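Xylan esterase 1 (Thermoanaerobacterium sp. 'JW/SL YS485', PDB 3FCY) probably removes acetyl groups from xylan and related esters as a calcium-binding alpha/beta-hydrolase of carbohydrate esterase family 7. Local coordinates at residues 30-42 against 298-312. Numbering follows the deposited sequence.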
loop_
_atom_site.group_PDB
_atom_site.type_symbol
_atom_site.label_atom_id
_atom_site.label_comp_id
_atom_site.label_asym_id
_atom_site.label_seq_id
_atom_site.Cartn_x
_atom_site.Cartn_y
_atom_site.Cartn_z
ATOM N N PHE A 30 -12.524 -0.578 -15.194
ATOM C CA PHE A 30 -12.598 -1.938 -14.592
ATOM C C PHE A 30 -13.961 -2.571 -14.861
ATOM O O PHE A 30 -14.227 -3.696 -14.432
ATOM C CB PHE A 30 -12.332 -1.864 -13.084
ATOM C CG PHE A 30 -13.373 -1.095 -12.317
ATOM C CD1 PHE A 30 -14.569 -1.702 -11.936
ATOM C CD2 PHE A 30 -13.163 0.241 -11.982
ATOM C CE1 PHE A 30 -15.540 -0.990 -11.232
ATOM C CE2 PHE A 30 -14.129 0.964 -11.277
ATOM C CZ PHE A 30 -15.320 0.344 -10.902
ATOM N N ASP A 31 -14.822 -1.835 -15.562
ATOM C CA ASP A 31 -16.151 -2.325 -15.921
ATOM C C ASP A 31 -16.543 -1.713 -17.267
ATOM O O ASP A 31 -15.918 -0.756 -17.722
ATOM C CB ASP A 31 -17.189 -1.939 -14.860
ATOM C CG ASP A 31 -18.342 -2.932 -14.786
ATOM O OD1 ASP A 31 -18.748 -3.457 -15.844
ATOM O OD2 ASP A 31 -18.848 -3.186 -13.673
ATOM N N MET A 32 -17.577 -2.263 -17.896
ATOM C CA MET A 32 -18.032 -1.772 -19.194
ATOM C C MET A 32 -18.466 -0.304 -19.160
ATOM O O MET A 32 -18.829 0.224 -18.110
ATOM C CB MET A 32 -19.187 -2.641 -19.702
ATOM C CG MET A 32 -20.373 -2.725 -18.749
ATOM S SD MET A 32 -21.734 -3.715 -19.410
ATOM C CE MET A 32 -21.190 -5.380 -18.999
ATOM N N PRO A 33 -18.426 0.375 -20.319
ATOM C CA PRO A 33 -18.822 1.785 -20.395
ATOM C C PRO A 33 -20.312 1.971 -20.115
ATOM O O PRO A 33 -21.113 1.065 -20.345
ATOM C CB PRO A 33 -18.440 2.172 -21.822
ATOM C CG PRO A 33 -18.642 0.887 -22.577
ATOM C CD PRO A 33 -18.018 -0.127 -21.645
ATOM N N LEU A 34 -20.671 3.151 -19.618
ATOM C CA LEU A 34 -22.060 3.469 -19.287
ATOM C C LEU A 34 -23.033 3.074 -20.393
ATOM O O LEU A 34 -24.102 2.524 -20.124
ATOM C CB LEU A 34 -22.199 4.966 -18.993
ATOM C CG LEU A 34 -23.583 5.450 -18.556
ATOM C CD1 LEU A 34 -24.013 4.712 -17.291
ATOM C CD2 LEU A 34 -23.543 6.949 -18.312
ATOM N N GLN A 35 -22.656 3.358 -21.637
ATOM C CA GLN A 35 -23.489 3.032 -22.788
ATOM C C GLN A 35 -23.949 1.579 -22.735
ATOM O O GLN A 35 -25.105 1.270 -23.030
ATOM C CB GLN A 35 -22.709 3.288 -24.087
ATOM C CG GLN A 35 -21.323 2.640 -24.112
ATOM C CD GLN A 35 -20.558 2.898 -25.405
ATOM O OE1 GLN A 35 -20.335 4.049 -25.794
ATOM N NE2 GLN A 35 -20.145 1.823 -26.074
ATOM N N LYS A 36 -23.044 0.687 -22.344
ATOM C CA LYS A 36 -23.368 -0.732 -22.267
ATOM C C LYS A 36 -23.989 -1.148 -20.931
ATOM O O LYS A 36 -24.733 -2.126 -20.867
ATOM C CB LYS A 36 -22.117 -1.555 -22.581
ATOM C CG LYS A 36 -21.665 -1.364 -24.023
ATOM C CD LYS A 36 -20.349 -2.049 -24.334
ATOM C CE LYS A 36 -19.939 -1.773 -25.779
ATOM N NZ LYS A 36 -18.575 -2.283 -26.097
ATOM N N LEU A 37 -23.689 -0.406 -19.868
ATOM C CA LEU A 37 -24.263 -0.708 -18.557
ATOM C C LEU A 37 -25.778 -0.604 -18.684
ATOM O O LEU A 37 -26.518 -1.457 -18.197
ATOM C CB LEU A 37 -23.777 0.296 -17.508
ATOM C CG LEU A 37 -22.308 0.241 -17.094
ATOM C CD1 LEU A 37 -21.980 1.442 -16.218
ATOM C CD2 LEU A 37 -22.037 -1.058 -16.351
ATOM N N ARG A 38 -26.223 0.453 -19.358
ATOM C CA ARG A 38 -27.644 0.715 -19.578
ATOM C C ARG A 38 -28.389 -0.499 -20.136
ATOM O O ARG A 38 -29.575 -0.679 -19.870
ATOM C CB ARG A 38 -27.811 1.880 -20.559
ATOM C CG ARG A 38 -27.101 3.171 -20.175
ATOM C CD ARG A 38 -27.871 3.948 -19.129
ATOM N NE ARG A 38 -27.328 5.292 -18.935
ATOM C CZ ARG A 38 -27.757 6.140 -18.005
ATOM N NH1 ARG A 38 -28.736 5.783 -17.185
ATOM N NH2 ARG A 38 -27.205 7.341 -17.892
ATOM N N GLU A 39 -27.691 -1.328 -20.907
ATOM C CA GLU A 39 -28.303 -2.504 -21.525
ATOM C C GLU A 39 -28.003 -3.836 -20.832
ATOM O O GLU A 39 -28.652 -4.843 -21.106
ATOM C CB GLU A 39 -27.852 -2.594 -22.982
ATOM C CG GLU A 39 -27.909 -1.274 -23.726
ATOM C CD GLU A 39 -29.096 -1.179 -24.656
ATOM O OE1 GLU A 39 -30.251 -1.193 -24.172
ATOM O OE2 GLU A 39 -28.866 -1.093 -25.881
ATOM N N TYR A 40 -27.017 -3.845 -19.942
ATOM C CA TYR A 40 -26.632 -5.066 -19.241
ATOM C C TYR A 40 -27.721 -5.572 -18.289
ATOM O O TYR A 40 -28.200 -4.832 -17.428
ATOM C CB TYR A 40 -25.335 -4.818 -18.475
ATOM C CG TYR A 40 -24.854 -6.003 -17.678
ATOM C CD1 TYR A 40 -24.435 -7.175 -18.311
ATOM C CD2 TYR A 40 -24.813 -5.953 -16.286
ATOM C CE1 TYR A 40 -23.984 -8.267 -17.572
ATOM C CE2 TYR A 40 -24.367 -7.036 -15.541
ATOM C CZ TYR A 40 -23.953 -8.186 -16.187
ATOM O OH TYR A 40 -23.506 -9.248 -15.444
ATOM N N THR A 41 -28.095 -6.842 -18.438
ATOM C CA THR A 41 -29.138 -7.432 -17.604
ATOM C C THR A 41 -28.672 -8.516 -16.630
ATOM O O THR A 41 -29.496 -9.191 -16.012
ATOM C CB THR A 41 -30.265 -8.020 -18.471
ATOM O OG1 THR A 41 -29.709 -8.962 -19.396
ATOM C CG2 THR A 41 -30.976 -6.910 -19.250
ATOM N N GLY A 42 -27.366 -8.700 -16.490
ATOM C CA GLY A 42 -26.883 -9.698 -15.550
ATOM C C GLY A 42 -26.198 -10.911 -16.141
ATOM O O GLY A 42 -26.336 -11.207 -17.332
ATOM N N ASP A 298 -16.911 2.590 -8.265
ATOM C CA ASP A 298 -17.166 1.574 -7.243
ATOM C C ASP A 298 -16.687 0.184 -7.646
ATOM O O ASP A 298 -17.268 -0.445 -8.531
ATOM C CB ASP A 298 -18.666 1.505 -6.931
ATOM C CG ASP A 298 -18.970 0.686 -5.686
ATOM O OD1 ASP A 298 -18.209 -0.263 -5.387
ATOM O OD2 ASP A 298 -19.979 0.982 -5.010
ATOM N N GLN A 299 -15.632 -0.297 -6.991
ATOM C CA GLN A 299 -15.107 -1.628 -7.276
ATOM C C GLN A 299 -15.615 -2.656 -6.263
ATOM O O GLN A 299 -15.426 -3.858 -6.441
ATOM C CB GLN A 299 -13.574 -1.604 -7.300
ATOM C CG GLN A 299 -13.013 -1.007 -8.587
ATOM C CD GLN A 299 -11.505 -0.859 -8.570
ATOM O OE1 GLN A 299 -10.778 -1.806 -8.264
ATOM N NE2 GLN A 299 -11.025 0.330 -8.910
ATOM N N VAL A 300 -16.257 -2.174 -5.202
ATOM C CA VAL A 300 -16.820 -3.045 -4.176
ATOM C C VAL A 300 -18.100 -3.654 -4.760
ATOM O O VAL A 300 -18.319 -4.864 -4.696
ATOM C CB VAL A 300 -17.155 -2.242 -2.902
ATOM C CG1 VAL A 300 -17.757 -3.153 -1.843
ATOM C CG2 VAL A 300 -15.894 -1.577 -2.374
ATOM N N CYS A 301 -18.945 -2.795 -5.321
ATOM C CA CYS A 301 -20.179 -3.225 -5.966
ATOM C C CYS A 301 -20.086 -2.714 -7.401
ATOM O O CYS A 301 -20.575 -1.626 -7.725
ATOM C CB CYS A 301 -21.411 -2.632 -5.275
ATOM S SG CYS A 301 -21.796 -3.345 -3.643
ATOM N N PRO A 302 -19.441 -3.495 -8.277
ATOM C CA PRO A 302 -19.252 -3.161 -9.691
ATOM C C PRO A 302 -20.497 -2.535 -10.310
ATOM O O PRO A 302 -21.601 -3.049 -10.153
ATOM C CB PRO A 302 -18.910 -4.508 -10.316
ATOM C CG PRO A 302 -18.146 -5.185 -9.223
ATOM C CD PRO A 302 -18.983 -4.870 -7.999
ATOM N N PRO A 303 -20.326 -1.414 -11.029
ATOM C CA PRO A 303 -21.444 -0.717 -11.673
ATOM C C PRO A 303 -22.340 -1.666 -12.462
ATOM O O PRO A 303 -23.563 -1.542 -12.432
ATOM C CB PRO A 303 -20.745 0.295 -12.572
ATOM C CG PRO A 303 -19.504 0.623 -11.792
ATOM C CD PRO A 303 -19.047 -0.741 -11.318
ATOM N N SER A 304 -21.729 -2.622 -13.156
ATOM C CA SER A 304 -22.488 -3.582 -13.953
ATOM C C SER A 304 -23.447 -4.428 -13.115
ATOM O O SER A 304 -24.549 -4.751 -13.563
ATOM C CB SER A 304 -21.536 -4.488 -14.750
ATOM O OG SER A 304 -20.630 -5.179 -13.906
ATOM N N THR A 305 -23.044 -4.790 -11.900
ATOM C CA THR A 305 -23.921 -5.591 -11.047
ATOM C C THR A 305 -25.083 -4.735 -10.545
ATOM O O THR A 305 -26.174 -5.239 -10.288
ATOM C CB THR A 305 -23.167 -6.176 -9.829
ATOM O OG1 THR A 305 -22.701 -5.112 -8.991
ATOM C CG2 THR A 305 -21.987 -7.011 -10.294
ATOM N N VAL A 306 -24.842 -3.435 -10.402
ATOM C CA VAL A 306 -25.884 -2.521 -9.946
ATOM C C VAL A 306 -26.898 -2.312 -11.074
ATOM O O VAL A 306 -28.105 -2.336 -10.838
ATOM C CB VAL A 306 -25.280 -1.162 -9.514
ATOM C CG1 VAL A 306 -26.390 -0.159 -9.191
ATOM C CG2 VAL A 306 -24.389 -1.368 -8.291
ATOM N N PHE A 307 -26.413 -2.121 -12.299
ATOM C CA PHE A 307 -27.321 -1.929 -13.423
ATOM C C PHE A 307 -28.100 -3.196 -13.736
ATOM O O PHE A 307 -29.218 -3.129 -14.241
ATOM C CB PHE A 307 -26.576 -1.451 -14.671
ATOM C CG PHE A 307 -26.513 0.045 -14.792
ATOM C CD1 PHE A 307 -25.429 0.754 -14.296
ATOM C CD2 PHE A 307 -27.570 0.750 -15.359
ATOM C CE1 PHE A 307 -25.395 2.147 -14.362
ATOM C CE2 PHE A 307 -27.546 2.144 -15.428
ATOM C CZ PHE A 307 -26.457 2.841 -14.928
ATOM N N ALA A 308 -27.520 -4.350 -13.427
ATOM C CA ALA A 308 -28.204 -5.616 -13.667
ATOM C C ALA A 308 -29.475 -5.663 -12.818
ATOM O O ALA A 308 -30.532 -6.086 -13.286
ATOM C CB ALA A 308 -27.290 -6.786 -13.311
ATOM N N ALA A 309 -29.372 -5.227 -11.567
ATOM C CA ALA A 309 -30.529 -5.223 -10.682
ATOM C C ALA A 309 -31.515 -4.177 -11.184
ATOM O O ALA A 309 -32.706 -4.440 -11.296
ATOM C CB ALA A 309 -30.107 -4.898 -9.255
ATOM N N TYR A 310 -31.002 -2.989 -11.489
ATOM C CA TYR A 310 -31.829 -1.895 -11.988
ATOM C C TYR A 310 -32.593 -2.286 -13.258
ATOM O O TYR A 310 -33.787 -2.014 -13.383
ATOM C CB TYR A 310 -30.951 -0.677 -12.291
ATOM C CG TYR A 310 -31.712 0.503 -12.854
ATOM C CD1 TYR A 310 -32.525 1.287 -12.035
ATOM C CD2 TYR A 310 -31.634 0.824 -14.209
ATOM C CE1 TYR A 310 -33.242 2.367 -12.551
ATOM C CE2 TYR A 310 -32.347 1.900 -14.737
ATOM C CZ TYR A 310 -33.146 2.666 -13.903
ATOM O OH TYR A 310 -33.838 3.736 -14.417
ATOM N N ASN A 311 -31.901 -2.929 -14.194
ATOM C CA ASN A 311 -32.523 -3.316 -15.455
ATOM C C ASN A 311 -33.500 -4.480 -15.381
ATOM O O ASN A 311 -34.135 -4.821 -16.377
ATOM C CB ASN A 311 -31.450 -3.590 -16.514
ATOM C CG ASN A 311 -30.757 -2.320 -16.972
ATOM O OD1 ASN A 311 -31.394 -1.271 -17.104
ATOM N ND2 ASN A 311 -29.456 -2.405 -17.227
ATOM N N ASN A 312 -33.633 -5.087 -14.207
ATOM C CA ASN A 312 -34.573 -6.189 -14.041
ATOM C C ASN A 312 -35.848 -5.710 -13.356
ATOM O O ASN A 312 -36.799 -6.474 -13.176
ATOM C CB ASN A 312 -33.930 -7.325 -13.245
ATOM C CG ASN A 312 -33.118 -8.255 -14.123
ATOM O OD1 ASN A 312 -33.665 -8.933 -14.990
ATOM N ND2 ASN A 312 -31.809 -8.285 -13.911
HETATM O O HOH W 1 -30.252 1.025 -17.911
#
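Asp31 OD2 accepts two hydrogen bonds from Ser304 at the start of helix 303-310: Ser304 OG donates to the syn lone pair of Asp31 OD2 (2.7 Å), and Ser304 N, 3.0 Å from Asp31 OD2, donates from above the carboxylate plane. The N-terminal segment 30-42 is thus pinned to the helix that follows Asp298, the predicted acid of the Ser-His-Asp triad in this alpha/beta-hydrolase fold. Arg239 braces the junction, salt-bridged to Asp31 OD1 and hydrogen-bonded to Ser304 OG. Replacing Asp31 by alanine removes the carboxylate, and would probably leave both Ser304 N and Ser304 OG without this acceptor and Arg239 without this counter-charge. At the other end of the helix, Asn311 ND2 reaches Tyr40 O nearly in its own amide plane (2.7 Å, 162° at the hydrogen), while a water donates to both Asn311 OD1 and Arg38 O. Asn312 ND2 adds a longer hydrogen bond to Thr41 O, 3.3 Å. Between these ends Leu37 lays CB over one face of Phe307, offset toward the rim, and packs CD2 on Ser304 CA; Leu34 CD1 meets Phe307 CZ. Ala308 CB touches CE2 of Tyr40, a residue whose OH is hydrogen-bonded to Asp236. With CG turned between backbone N and carbonyl carbon (chi1 65°), Phe30 presents one ring face to Gln299, whose CG sits 3.4 Å from the ring centroid.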